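Side-chain contacts in immunity 23 family protein (Burkholderia dolosa AU0158, PDB 5FFP), which probably acts as the immunity protein of a contact-dependent growth inhibition system, protecting its own cell by neutralising the partner CdiA toxin: residues 6-11 and 141-146; 56-61 and 147-152. All coordinates share one frame; numbering follows the deposited sequence.

From the N terminus, the chain passes strand 2-3, reaches 6-11 and enters strand 9-15, then runs through strands 26-33 and 36-44 and helix 45-52 to the loop 56-61. Both wait for the C-terminal helix 143-154, which comes back last: its first turn closes contact 1 across 129 residues, and its next turns close contact 2 across 85. Because the segments alternate along the sequence, the two closures cross. One helix thus ties the N-terminal sheet and the loop after helix 45-52 to one another. The contacts also touch directly, with V147 against F9, F144 against C57, and Q145 NE2 probably hydrogen-bonded to C57 O.

Contact 1: residues 6-11 and 141-146; sequences PHTFAI and RGEFQS
The N-terminal end of helix 143-154 meets the start of strand 9-15 here, with E143 reaching T8 and F144 lying against F9. E143 is in the first turn of the helix, just after the N-cap position G142. Its chain is fully extended beyond CG and meets the T8 side chain at about a right angle, bringing OE2 3.0 Å from T8 OG1. That hydroxyl also pairs with N5 O. The other carboxylate oxygen of E143, OE1, accepts a hydrogen bond from V140 N. T8 and F9 lie together opposite N5, which makes a classic beta bulge just where strand 9-15 begins. From there F9, with CG anti to the backbone N (chi1 176°), carries its ring to the helix. F144 CD2 sits over one face of it, 3.4 Å from F9 CE2. The planes are 28° from parallel and displaced, with centroids 5.0 Å apart, so little of one ring covers the other. Y31 makes an edge-to-face pair with F9, and L123 touches both phenylalanines from strand 120-127.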
loop_
_atom_site.group_PDB
_atom_site.type_symbol
_atom_site.label_atom_id
_atom_site.label_comp_id
_atom_site.label_asym_id
_atom_site.label_seq_id
_atom_site.Cartn_x
_atom_site.Cartn_y
_atom_site.Cartn_z
ATOM N N PRO A 6 15.591 0.255 -28.845
ATOM C CA PRO A 6 16.260 -0.370 -27.728
ATOM C C PRO A 6 17.337 0.480 -27.071
ATOM O O PRO A 6 17.670 0.211 -25.935
ATOM C CB PRO A 6 16.894 -1.602 -28.340
ATOM C CG PRO A 6 15.966 -1.943 -29.441
ATOM C CD PRO A 6 15.481 -0.644 -29.989
ATOM N N HIS A 7 17.903 1.463 -27.767
ATOM C CA HIS A 7 18.957 2.272 -27.154
ATOM C C HIS A 7 18.408 3.269 -26.162
ATOM O O HIS A 7 19.158 3.797 -25.354
ATOM C CB HIS A 7 19.819 3.003 -28.214
ATOM C CG HIS A 7 20.771 2.102 -28.952
ATOM N ND1 HIS A 7 21.365 2.456 -30.147
ATOM C CD2 HIS A 7 21.192 0.839 -28.693
ATOM C CE1 HIS A 7 22.134 1.463 -30.572
ATOM N NE2 HIS A 7 22.048 0.472 -29.709
ATOM N N THR A 8 17.118 3.570 -26.234
ATOM C CA THR A 8 16.480 4.465 -25.269
ATOM C C THR A 8 15.411 3.659 -24.479
ATOM O O THR A 8 15.677 3.178 -23.365
ATOM C CB THR A 8 15.834 5.628 -26.000
ATOM O OG1 THR A 8 15.128 5.105 -27.119
ATOM C CG2 THR A 8 16.893 6.646 -26.511
ATOM N N PHE A 9 14.250 3.446 -25.095
ATOM C CA PHE A 9 13.246 2.553 -24.526
ATOM C C PHE A 9 12.466 1.797 -25.595
ATOM O O PHE A 9 11.980 2.381 -26.569
ATOM C CB PHE A 9 12.266 3.335 -23.627
ATOM C CG PHE A 9 11.166 2.493 -23.086
ATOM C CD1 PHE A 9 11.448 1.435 -22.226
ATOM C CD2 PHE A 9 9.854 2.686 -23.490
ATOM C CE1 PHE A 9 10.441 0.618 -21.760
ATOM C CE2 PHE A 9 8.837 1.875 -23.008
ATOM C CZ PHE A 9 9.133 0.853 -22.142
ATOM N N ALA A 10 12.334 0.493 -25.401
ATOM C CA ALA A 10 11.505 -0.305 -26.282
ATOM C C ALA A 10 10.882 -1.438 -25.507
ATOM O O ALA A 10 11.393 -1.827 -24.449
ATOM C CB ALA A 10 12.334 -0.857 -27.417
ATOM N N ILE A 11 9.795 -1.978 -26.071
ATOM C CA ILE A 11 9.161 -3.185 -25.573
ATOM C C ILE A 11 9.242 -4.200 -26.652
ATOM O O ILE A 11 8.860 -3.923 -27.800
ATOM C CB ILE A 11 7.674 -2.950 -25.238
ATOM C CG1 ILE A 11 7.566 -1.786 -24.236
ATOM C CG2 ILE A 11 7.059 -4.199 -24.596
ATOM C CD1 ILE A 11 6.161 -1.419 -23.884
ATOM N N ARG A 141 10.349 13.246 -22.545
ATOM C CA ARG A 141 9.055 13.150 -21.882
ATOM C C ARG A 141 7.986 12.762 -22.885
ATOM O O ARG A 141 7.952 13.278 -23.989
ATOM C CB ARG A 141 8.675 14.477 -21.230
ATOM C CG ARG A 141 7.368 14.404 -20.435
ATOM C CD ARG A 141 7.135 15.616 -19.553
ATOM N NE ARG A 141 6.685 16.762 -20.354
ATOM C CZ ARG A 141 5.465 16.927 -20.878
ATOM N NH1 ARG A 141 5.210 18.019 -21.596
ATOM N NH2 ARG A 141 4.502 16.017 -20.695
ATOM N N GLY A 142 7.125 11.830 -22.489
ATOM C CA GLY A 142 6.123 11.247 -23.374
ATOM C C GLY A 142 6.606 10.002 -24.129
ATOM O O GLY A 142 5.789 9.300 -24.733
ATOM N N GLU A 143 7.917 9.730 -24.115
ATOM C CA GLU A 143 8.499 8.670 -24.958
ATOM C C GLU A 143 7.967 7.310 -24.499
ATOM O O GLU A 143 7.420 6.556 -25.297
ATOM C CB GLU A 143 10.038 8.721 -24.924
ATOM C CG GLU A 143 10.755 7.827 -25.941
ATOM C CD GLU A 143 12.284 7.912 -25.872
ATOM O OE1 GLU A 143 12.830 8.964 -25.464
ATOM O OE2 GLU A 143 12.969 6.938 -26.254
ATOM N N PHE A 144 8.063 7.040 -23.197
ATOM C CA PHE A 144 7.507 5.820 -22.620
ATOM C C PHE A 144 6.032 5.605 -22.984
ATOM O O PHE A 144 5.647 4.588 -23.526
ATOM C CB PHE A 144 7.676 5.804 -21.094
ATOM C CG PHE A 144 7.050 4.603 -20.445
ATOM C CD1 PHE A 144 5.718 4.622 -20.092
ATOM C CD2 PHE A 144 7.781 3.451 -20.226
ATOM C CE1 PHE A 144 5.125 3.527 -19.518
ATOM C CE2 PHE A 144 7.195 2.353 -19.642
ATOM C CZ PHE A 144 5.867 2.388 -19.290
ATOM N N GLN A 145 5.193 6.558 -22.668
ATOM C CA GLN A 145 3.786 6.406 -22.998
ATOM C C GLN A 145 3.579 6.082 -24.485
ATOM O O GLN A 145 2.816 5.187 -24.824
ATOM C CB GLN A 145 3.011 7.674 -22.626
ATOM C CG GLN A 145 2.879 7.871 -21.125
ATOM C CD GLN A 145 4.015 8.699 -20.516
ATOM O OE1 GLN A 145 5.151 8.710 -21.019
ATOM N NE2 GLN A 145 3.721 9.371 -19.413
ATOM N N SER A 146 4.250 6.834 -25.364
ATOM C CA SER A 146 4.044 6.701 -26.810
ATOM C C SER A 146 4.432 5.299 -27.329
ATOM O O SER A 146 3.769 4.752 -28.204
ATOM C CB SER A 146 4.807 7.793 -27.559
ATOM O OG SER A 146 6.139 7.387 -27.841
#

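Contact 2: residues 56-61 and 147-152; sequences HCMRNT and VVRDVL
Loop-to-helix packing through a single selenomethionine makes this contact: M58, in the loop between helices 45-52 and 65-69, lays its end against V148 and R149 of the C-terminal helix 143-154. The M58 chain leaves the backbone to one side and then bends at both chi2 (-61°) and chi3 (-63°), which curls its end round to the helix. Its methyl CE comes 3.9 Å from V148 CG1, and the selenium atom SE is scarcely farther from that same methyl, at 4.0 Å. One branch of the valine therefore takes both atoms at the end of M58. V148 is buried, and it also packs on L52 and I11, so this end of the contact runs into the interior between helix 45-52 and strand 9-15. Nearer the surface, R149 runs alongside M58 but points the other way. A bend at its chi3 (-83°) turns the guanidinium toward the end of M58, where CE lies 3.7 Å above one face of the group, offset toward its rim. At the edge of the same group, in its plane, R149 NH1 is 3.5 Å from M58 O, a close polar approach rather than a hydrogen bond. Alongside, the M58 side chain touches Q145 one turn earlier in the helix. Chemically, the joint rests on dispersion between methyl groups, selenium and a flat cation; the carbonyl of M58 may add a weak electrostatic attraction to the guanidinium of the exposed arginine.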
loop_
_atom_site.group_PDB
_atom_site.type_symbol
_atom_site.label_atom_id
_atom_site.label_comp_id
_atom_site.label_asym_id
_atom_site.label_seq_id
_atom_site.Cartn_x
_atom_site.Cartn_y
_atom_site.Cartn_z
ATOM N N HIS A 56 -0.695 4.628 -14.065
ATOM C CA HIS A 56 -0.954 6.012 -13.661
ATOM C C HIS A 56 -0.369 7.010 -14.670
ATOM O O HIS A 56 -1.002 8.023 -14.987
ATOM C CB HIS A 56 -0.384 6.269 -12.250
ATOM C CG HIS A 56 -0.988 7.450 -11.561
ATOM N ND1 HIS A 56 -0.314 8.643 -11.398
ATOM C CD2 HIS A 56 -2.203 7.617 -10.977
ATOM C CE1 HIS A 56 -1.092 9.496 -10.751
ATOM N NE2 HIS A 56 -2.240 8.896 -10.478
ATOM N N CYS A 57 0.820 6.708 -15.191
ATOM C CA CYS A 57 1.483 7.613 -16.120
ATOM C C CYS A 57 0.820 7.762 -17.486
ATOM O O CYS A 57 1.235 8.612 -18.273
ATOM C CB CYS A 57 2.947 7.207 -16.298
ATOM S SG CYS A 57 3.214 5.690 -17.225
HETATM N N MSE A 58 -0.200 6.973 -17.791
HETATM C CA MSE A 58 -0.817 7.058 -19.106
HETATM C C MSE A 58 -1.757 8.204 -19.201
HETATM O O MSE A 58 -2.084 8.638 -20.309
HETATM C CB MSE A 58 -1.584 5.794 -19.470
HETATM C CG MSE A 58 -0.685 4.569 -19.459
HETATM SE SE MSE A 58 0.795 4.675 -20.752
HETATM C CE MSE A 58 -0.197 4.740 -22.472
ATOM N N ARG A 59 -2.237 8.683 -18.051
ATOM C CA ARG A 59 -3.170 9.836 -17.994
ATOM C C ARG A 59 -2.786 10.945 -16.988
ATOM O O ARG A 59 -3.455 11.969 -16.917
ATOM C CB ARG A 59 -4.576 9.321 -17.691
ATOM C CG ARG A 59 -5.084 8.217 -18.617
ATOM C CD ARG A 59 -6.501 7.771 -18.269
ATOM N NE ARG A 59 -7.141 7.046 -19.370
ATOM C CZ ARG A 59 -8.127 7.499 -20.160
ATOM N NH1 ARG A 59 -8.615 6.713 -21.122
ATOM N NH2 ARG A 59 -8.632 8.730 -20.008
ATOM N N ASN A 60 -1.716 10.743 -16.220
ATOM C CA ASN A 60 -1.255 11.737 -15.254
ATOM C C ASN A 60 0.231 11.933 -15.364
ATOM O O ASN A 60 0.959 11.016 -15.761
ATOM C CB ASN A 60 -1.544 11.288 -13.820
ATOM C CG ASN A 60 -3.010 11.008 -13.588
ATOM O OD1 ASN A 60 -3.808 11.928 -13.403
ATOM N ND2 ASN A 60 -3.377 9.733 -13.592
ATOM N N THR A 61 0.673 13.122 -14.954
ATOM C CA THR A 61 2.094 13.446 -14.889
ATOM C C THR A 61 2.715 12.743 -13.698
ATOM O O THR A 61 2.067 12.488 -12.694
ATOM C CB THR A 61 2.351 14.983 -14.799
ATOM O OG1 THR A 61 1.827 15.533 -13.575
ATOM C CG2 THR A 61 1.721 15.704 -16.008
ATOM N N VAL A 147 5.482 4.718 -26.759
ATOM C CA VAL A 147 5.877 3.334 -27.048
ATOM C C VAL A 147 4.822 2.349 -26.532
ATOM O O VAL A 147 4.396 1.455 -27.239
ATOM C CB VAL A 147 7.255 3.026 -26.411
ATOM C CG1 VAL A 147 7.528 1.524 -26.310
ATOM C CG2 VAL A 147 8.357 3.706 -27.204
ATOM N N VAL A 148 4.365 2.547 -25.310
ATOM C CA VAL A 148 3.272 1.726 -24.780
ATOM C C VAL A 148 2.041 1.802 -25.657
ATOM O O VAL A 148 1.444 0.787 -26.020
ATOM C CB VAL A 148 2.901 2.117 -23.339
ATOM C CG1 VAL A 148 1.677 1.357 -22.875
ATOM C CG2 VAL A 148 4.069 1.834 -22.406
ATOM N N ARG A 149 1.655 3.012 -25.998
ATOM C CA ARG A 149 0.469 3.232 -26.808
ATOM C C ARG A 149 0.608 2.552 -28.177
ATOM O O ARG A 149 -0.367 2.031 -28.730
ATOM C CB ARG A 149 0.202 4.734 -26.947
ATOM C CG ARG A 149 -1.270 5.076 -27.146
ATOM C CD ARG A 149 -1.546 6.573 -27.035
ATOM N NE ARG A 149 -1.709 7.064 -25.655
ATOM C CZ ARG A 149 -0.815 7.765 -24.935
ATOM N NH1 ARG A 149 -1.144 8.162 -23.695
ATOM N NH2 ARG A 149 0.401 8.075 -25.426
ATOM N N ASP A 150 1.835 2.544 -28.700
ATOM C CA ASP A 150 2.145 1.884 -29.964
ATOM C C ASP A 150 1.963 0.374 -29.818
ATOM O O ASP A 150 1.338 -0.274 -30.666
ATOM C CB ASP A 150 3.590 2.220 -30.370
ATOM C CG ASP A 150 3.922 1.845 -31.809
ATOM O OD1 ASP A 150 3.005 1.743 -32.669
ATOM O OD2 ASP A 150 5.142 1.679 -32.086
ATOM N N VAL A 151 2.512 -0.198 -28.750
ATOM C CA VAL A 151 2.320 -1.630 -28.515
ATOM C C VAL A 151 0.832 -2.018 -28.470
ATOM O O VAL A 151 0.438 -3.036 -29.003
ATOM C CB VAL A 151 3.023 -2.092 -27.238
ATOM C CG1 VAL A 151 2.688 -3.543 -26.962
ATOM C CG2 VAL A 151 4.520 -1.967 -27.395
ATOM N N LEU A 152 0.008 -1.182 -27.860
ATOM C CA LEU A 152 -1.437 -1.462 -27.775
ATOM C C LEU A 152 -2.140 -1.325 -29.110
ATOM O O LEU A 152 -3.063 -2.076 -29.403
ATOM C CB LEU A 152 -2.105 -0.545 -26.758
ATOM C CG LEU A 152 -1.561 -0.722 -25.343
ATOM C CD1 LEU A 152 -2.032 0.423 -24.443
ATOM C CD2 LEU A 152 -1.948 -2.081 -24.791
#